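Local structure of hydrogenase expression/formation protein HypE (Desulfovibrio vulgaris subsp. vulgaris, 2Z1U) at residues Asp160-Gly165 and Gly303-Val308; Ala167-Gly172 and Cys276-Glu281. The protein binds ATP and magnesium and probably acts in the maturation of hydrogenases. All blocks are in the same frame, centred on the assembly; numbering follows the deposited sequence.

Interaction 1 of 2, residues Asp160-Gly165 and Gly303-Val308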
loop_
_atom_site.group_PDB
_atom_site.type_symbol
_atom_site.label_atom_id
_atom_site.label_comp_id
_atom_site.label_asym_id
_atom_site.label_seq_id
_atom_site.Cartn_x
_atom_site.Cartn_y
_atom_site.Cartn_z
ATOM N N ASP A 160 -11.018 12.749 17.416
ATOM C CA ASP A 160 -10.992 13.327 18.763
ATOM C C ASP A 160 -11.638 14.714 18.895
ATOM O O ASP A 160 -11.523 15.359 19.943
ATOM C CB ASP A 160 -9.558 13.315 19.332
ATOM C CG ASP A 160 -8.610 14.265 18.611
ATOM O OD1 ASP A 160 -8.965 14.849 17.561
ATOM O OD2 ASP A 160 -7.475 14.418 19.101
ATOM N N ARG A 161 -12.343 15.159 17.854
ATOM C CA ARG A 161 -12.892 16.526 17.832
ATOM C C ARG A 161 -14.414 16.663 18.013
ATOM O O ARG A 161 -14.954 17.783 17.929
ATOM C CB ARG A 161 -12.423 17.253 16.556
ATOM C CG ARG A 161 -10.908 17.503 16.507
ATOM C CD ARG A 161 -10.502 18.510 15.412
ATOM N NE ARG A 161 -11.137 19.806 15.635
ATOM C CZ ARG A 161 -11.826 20.501 14.728
ATOM N NH1 ARG A 161 -11.953 20.058 13.480
ATOM N NH2 ARG A 161 -12.382 21.660 15.082
ATOM N N ALA A 162 -15.102 15.548 18.277
ATOM C CA ALA A 162 -16.528 15.596 18.610
ATOM C C ALA A 162 -16.683 16.271 19.971
ATOM O O ALA A 162 -15.986 15.920 20.922
ATOM C CB ALA A 162 -17.139 14.207 18.639
ATOM N N ARG A 163 -17.569 17.254 20.048
ATOM C CA ARG A 163 -17.749 18.018 21.278
ATOM C C ARG A 163 -19.235 18.107 21.661
ATOM O O ARG A 163 -20.103 17.976 20.792
ATOM C CB ARG A 163 -17.078 19.400 21.137
ATOM C CG ARG A 163 -17.855 20.432 20.300
ATOM C CD ARG A 163 -17.539 21.879 20.741
ATOM N NE ARG A 163 -18.455 22.891 20.194
ATOM C CZ ARG A 163 -18.113 23.844 19.320
ATOM N NH1 ARG A 163 -16.866 23.932 18.876
ATOM N NH2 ARG A 163 -19.017 24.726 18.894
ATOM N N PRO A 164 -19.543 18.281 22.974
ATOM C CA PRO A 164 -20.926 18.437 23.435
ATOM C C PRO A 164 -21.756 19.406 22.591
ATOM O O PRO A 164 -21.293 20.503 22.276
ATOM C CB PRO A 164 -20.766 18.976 24.867
ATOM C CG PRO A 164 -19.448 18.407 25.323
ATOM C CD PRO A 164 -18.581 18.273 24.095
ATOM N N GLY A 165 -22.967 18.987 22.231
ATOM C CA GLY A 165 -23.867 19.801 21.416
ATOM C C GLY A 165 -23.783 19.565 19.913
ATOM O O GLY A 165 -24.634 20.054 19.166
ATOM N N GLY A 303 -28.533 11.785 15.587
ATOM C CA GLY A 303 -28.263 11.935 17.015
ATOM C C GLY A 303 -27.407 13.138 17.349
ATOM O O GLY A 303 -27.304 14.087 16.563
ATOM N N SER A 304 -26.802 13.100 18.531
ATOM C CA SER A 304 -26.008 14.217 19.028
ATOM C C SER A 304 -24.871 13.754 19.945
ATOM O O SER A 304 -24.890 12.627 20.466
ATOM C CB SER A 304 -26.900 15.251 19.732
ATOM O OG SER A 304 -27.490 14.730 20.924
ATOM N N VAL A 305 -23.881 14.624 20.127
ATOM C CA VAL A 305 -22.802 14.376 21.084
ATOM C C VAL A 305 -23.117 15.104 22.402
ATOM O O VAL A 305 -23.584 16.250 22.395
ATOM C CB VAL A 305 -21.433 14.808 20.519
ATOM C CG1 VAL A 305 -20.315 14.542 21.524
ATOM C CG2 VAL A 305 -21.153 14.089 19.181
ATOM N N LYS A 306 -22.877 14.417 23.517
ATOM C CA LYS A 306 -23.158 14.941 24.858
ATOM C C LYS A 306 -21.982 14.684 25.794
ATOM O O LYS A 306 -21.225 13.726 25.611
ATOM C CB LYS A 306 -24.440 14.316 25.428
ATOM C CG LYS A 306 -25.723 14.819 24.760
ATOM C CD LYS A 306 -26.979 14.179 25.344
ATOM C CE LYS A 306 -28.240 14.940 24.932
ATOM N NZ LYS A 306 -28.440 15.036 23.461
ATOM N N SER A 307 -21.824 15.558 26.783
ATOM C CA SER A 307 -20.795 15.388 27.809
ATOM C C SER A 307 -21.178 14.250 28.765
ATOM O O SER A 307 -22.358 13.901 28.881
ATOM C CB SER A 307 -20.576 16.702 28.570
ATOM O OG SER A 307 -21.781 17.146 29.175
ATOM N N VAL A 308 -20.175 13.665 29.424
ATOM C CA VAL A 308 -20.388 12.570 30.382
ATOM C C VAL A 308 -21.315 12.999 31.507
ATOM O O VAL A 308 -21.088 14.030 32.135
ATOM C CB VAL A 308 -19.053 12.081 30.996
ATOM C CG1 VAL A 308 -19.305 11.076 32.131
ATOM C CG2 VAL A 308 -18.175 11.477 29.927
#
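V305 on strand 300-306 packs against the loop 160-165, and its side chain can be followed outward. CB lies 3.4 Å from the backbone O of R163. CG1, anti to the backbone N (chi1 -180°), stays beside the same carbonyl, 3.5 Å from R163 O. CG2 branches the other way and ends 4.1 Å from CB of A162, an apolar contact between two buried side chains. The backbone of V305 holds the loop as well. G165 N donates to V305 O at 2.8 Å. P164 CA brings its C-H to the same oxygen at 3.6 Å, so two neighbouring loop residues converge on one acceptor. Further along, the exposed ring of P164 meets S307, CG to CB at 3.8 Å. G165 has a positive phi (93°), a conformation that glycine adopts readily. The loop leads into strand 167-170, which pairs with strand 300-306 in the C-terminal domain. A162 also touches I233 of helix 225-237, and both A162 and V305 reach I277 of strand 275-278. A162 and V305 thus meet beside helix 225-237, with strand 275-278 within touch.

Interaction 2 of 2, residues Ala167-Gly172 and Cys276-Glu281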
loop_
_atom_site.group_PDB
_atom_site.type_symbol
_atom_site.label_atom_id
_atom_site.label_comp_id
_atom_site.label_asym_id
_atom_site.label_seq_id
_atom_site.Cartn_x
_atom_site.Cartn_y
_atom_site.Cartn_z
ATOM N N ALA A 167 -24.161 17.846 16.311
ATOM C CA ALA A 167 -25.091 16.948 15.652
ATOM C C ALA A 167 -24.316 15.780 15.039
ATOM O O ALA A 167 -23.151 15.927 14.670
ATOM C CB ALA A 167 -25.881 17.691 14.591
ATOM N N ILE A 168 -24.949 14.615 14.957
ATOM C CA ILE A 168 -24.359 13.459 14.283
ATOM C C ILE A 168 -25.222 13.201 13.082
ATOM O O ILE A 168 -26.428 12.963 13.216
ATOM C CB ILE A 168 -24.317 12.185 15.169
ATOM C CG1 ILE A 168 -23.592 12.446 16.490
ATOM C CG2 ILE A 168 -23.637 11.027 14.412
ATOM C CD1 ILE A 168 -23.706 11.287 17.514
ATOM N N LEU A 169 -24.608 13.338 11.907
ATOM C CA LEU A 169 -25.294 13.168 10.635
ATOM C C LEU A 169 -24.788 11.917 9.923
ATOM O O LEU A 169 -23.607 11.548 10.012
ATOM C CB LEU A 169 -25.077 14.390 9.721
ATOM C CG LEU A 169 -25.306 15.819 10.206
ATOM C CD1 LEU A 169 -25.021 16.784 9.044
ATOM C CD2 LEU A 169 -26.735 16.024 10.749
ATOM N N ILE A 170 -25.703 11.262 9.222
ATOM C CA ILE A 170 -25.343 10.145 8.355
ATOM C C ILE A 170 -25.674 10.521 6.920
ATOM O O ILE A 170 -26.659 11.250 6.667
ATOM C CB ILE A 170 -26.076 8.844 8.799
ATOM C CG1 ILE A 170 -25.352 7.606 8.278
ATOM C CG2 ILE A 170 -27.566 8.879 8.378
ATOM C CD1 ILE A 170 -23.959 7.360 8.891
ATOM N N SER A 171 -24.873 10.022 5.980
ATOM C CA SER A 171 -24.997 10.448 4.562
ATOM C C SER A 171 -25.943 9.564 3.758
ATOM O O SER A 171 -26.288 9.893 2.642
ATOM C CB SER A 171 -23.626 10.501 3.876
ATOM O OG SER A 171 -23.052 9.217 3.799
ATOM N N GLY A 172 -26.342 8.431 4.330
ATOM C CA GLY A 172 -27.288 7.523 3.680
ATOM C C GLY A 172 -27.535 6.236 4.463
ATOM O O GLY A 172 -27.159 6.129 5.628
ATOM N N CYS A 276 -20.854 12.424 9.738
ATOM C CA CYS A 276 -20.374 13.783 9.849
ATOM C C CYS A 276 -20.832 14.381 11.175
ATOM O O CYS A 276 -22.024 14.443 11.466
ATOM C CB CYS A 276 -20.878 14.624 8.660
ATOM S SG CYS A 276 -20.554 16.396 8.770
ATOM N N ILE A 277 -19.866 14.824 11.970
ATOM C CA ILE A 277 -20.147 15.432 13.277
ATOM C C ILE A 277 -19.627 16.871 13.256
ATOM O O ILE A 277 -18.498 17.117 12.819
ATOM C CB ILE A 277 -19.546 14.578 14.435
ATOM C CG1 ILE A 277 -20.206 13.194 14.440
ATOM C CG2 ILE A 277 -19.766 15.249 15.805
ATOM C CD1 ILE A 277 -19.532 12.137 15.308
ATOM N N LEU A 278 -20.475 17.803 13.700
ATOM C CA LEU A 278 -20.244 19.247 13.606
ATOM C C LEU A 278 -21.211 20.028 14.528
ATOM O O LEU A 278 -22.284 19.519 14.871
ATOM C CB LEU A 278 -20.408 19.705 12.143
ATOM C CG LEU A 278 -21.792 20.053 11.551
ATOM C CD1 LEU A 278 -21.575 20.583 10.161
ATOM C CD2 LEU A 278 -22.758 18.869 11.528
ATOM N N PRO A 279 -20.862 21.280 14.905
ATOM C CA PRO A 279 -21.764 22.076 15.749
ATOM C C PRO A 279 -23.187 22.177 15.204
ATOM O O PRO A 279 -23.407 22.164 13.986
ATOM C CB PRO A 279 -21.125 23.467 15.740
ATOM C CG PRO A 279 -19.694 23.215 15.493
ATOM C CD PRO A 279 -19.634 22.027 14.574
ATOM N N GLU A 280 -24.138 22.309 16.124
ATOM C CA GLU A 280 -25.559 22.357 15.808
ATOM C C GLU A 280 -25.939 23.391 14.744
ATOM O O GLU A 280 -26.763 23.095 13.878
ATOM C CB GLU A 280 -26.374 22.555 17.102
ATOM C CG GLU A 280 -27.897 22.554 16.948
ATOM C CD GLU A 280 -28.435 21.399 16.114
ATOM O OE1 GLU A 280 -29.300 21.653 15.236
ATOM O OE2 GLU A 280 -28.001 20.247 16.331
ATOM N N GLU A 281 -25.336 24.580 14.778
ATOM C CA GLU A 281 -25.781 25.665 13.880
ATOM C C GLU A 281 -25.369 25.479 12.411
ATOM O O GLU A 281 -25.867 26.174 11.520
ATOM C CB GLU A 281 -25.414 27.065 14.423
ATOM C CG GLU A 281 -24.031 27.604 14.035
ATOM C CD GLU A 281 -22.927 27.173 14.987
ATOM O OE1 GLU A 281 -23.195 26.372 15.919
ATOM O OE2 GLU A 281 -21.784 27.641 14.801
#
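A167, I168 and L169 pair with L278, I277 and C276 as neighbouring antiparallel strands in the mixed sheet of the AIR synthase-related C-terminal domain. The strand directions differ by 157°. Backbone hydrogen bonds join the strands. A167 N donates to L278 O at 2.9 Å, and the return bond from L278 N to A167 O is weak. L169 and C276 form the second hydrogen-bonded pair, with L169 N to C276 O at 2.8 Å and C276 N to L169 O at 2.9 Å. Between them, I168 and I277 are a non-hydrogen-bonded pair, and I277 CA makes a C-H contact to A167 O at 3.3 Å. Apolar packing differs on the two faces. The side chains of I168 and I277 run alongside each other, CG1 to CG1 at 4.0 Å, and helix 225-237 covers them through L230 and I233. A167, L169, C276 and L278 occupy the other face, where A286 of helix 280-291 touches both leucines. A charged group lies near A167, past the end of strand 275-278. The chain of E280 bends at chi2 (48°), and its OE2 forms a salt bridge with R301 of strand 300-306 while passing 3.7 Å from A167 CB. On the face with A286, L169 CD1 meets L278 CD2 at 4.0 Å, one side chain slanting across the other.

Overall arrangement
The centres of interactions 1 and 2 are 11 Å apart, on the same side of the chain's centre. Both reach the same mixed sheet of the C-terminal domain, where strand 167-170 lies between strands 275-278 and 300-306. Along the chain the order is 160-165, 167-172, 276-281, 303-308, so interaction 2 is nested inside interaction 1. The two meet directly: G303 O lies 2.9 Å from I168 N, a probable hydrogen bond, and G165 O packs on CB of E280. Helix 280-291 links strand 275-278 to strand 300-306. Together the contacts join the loop before strand 167-170 and three adjacent strands, bringing distant parts of the sequence into one sheet.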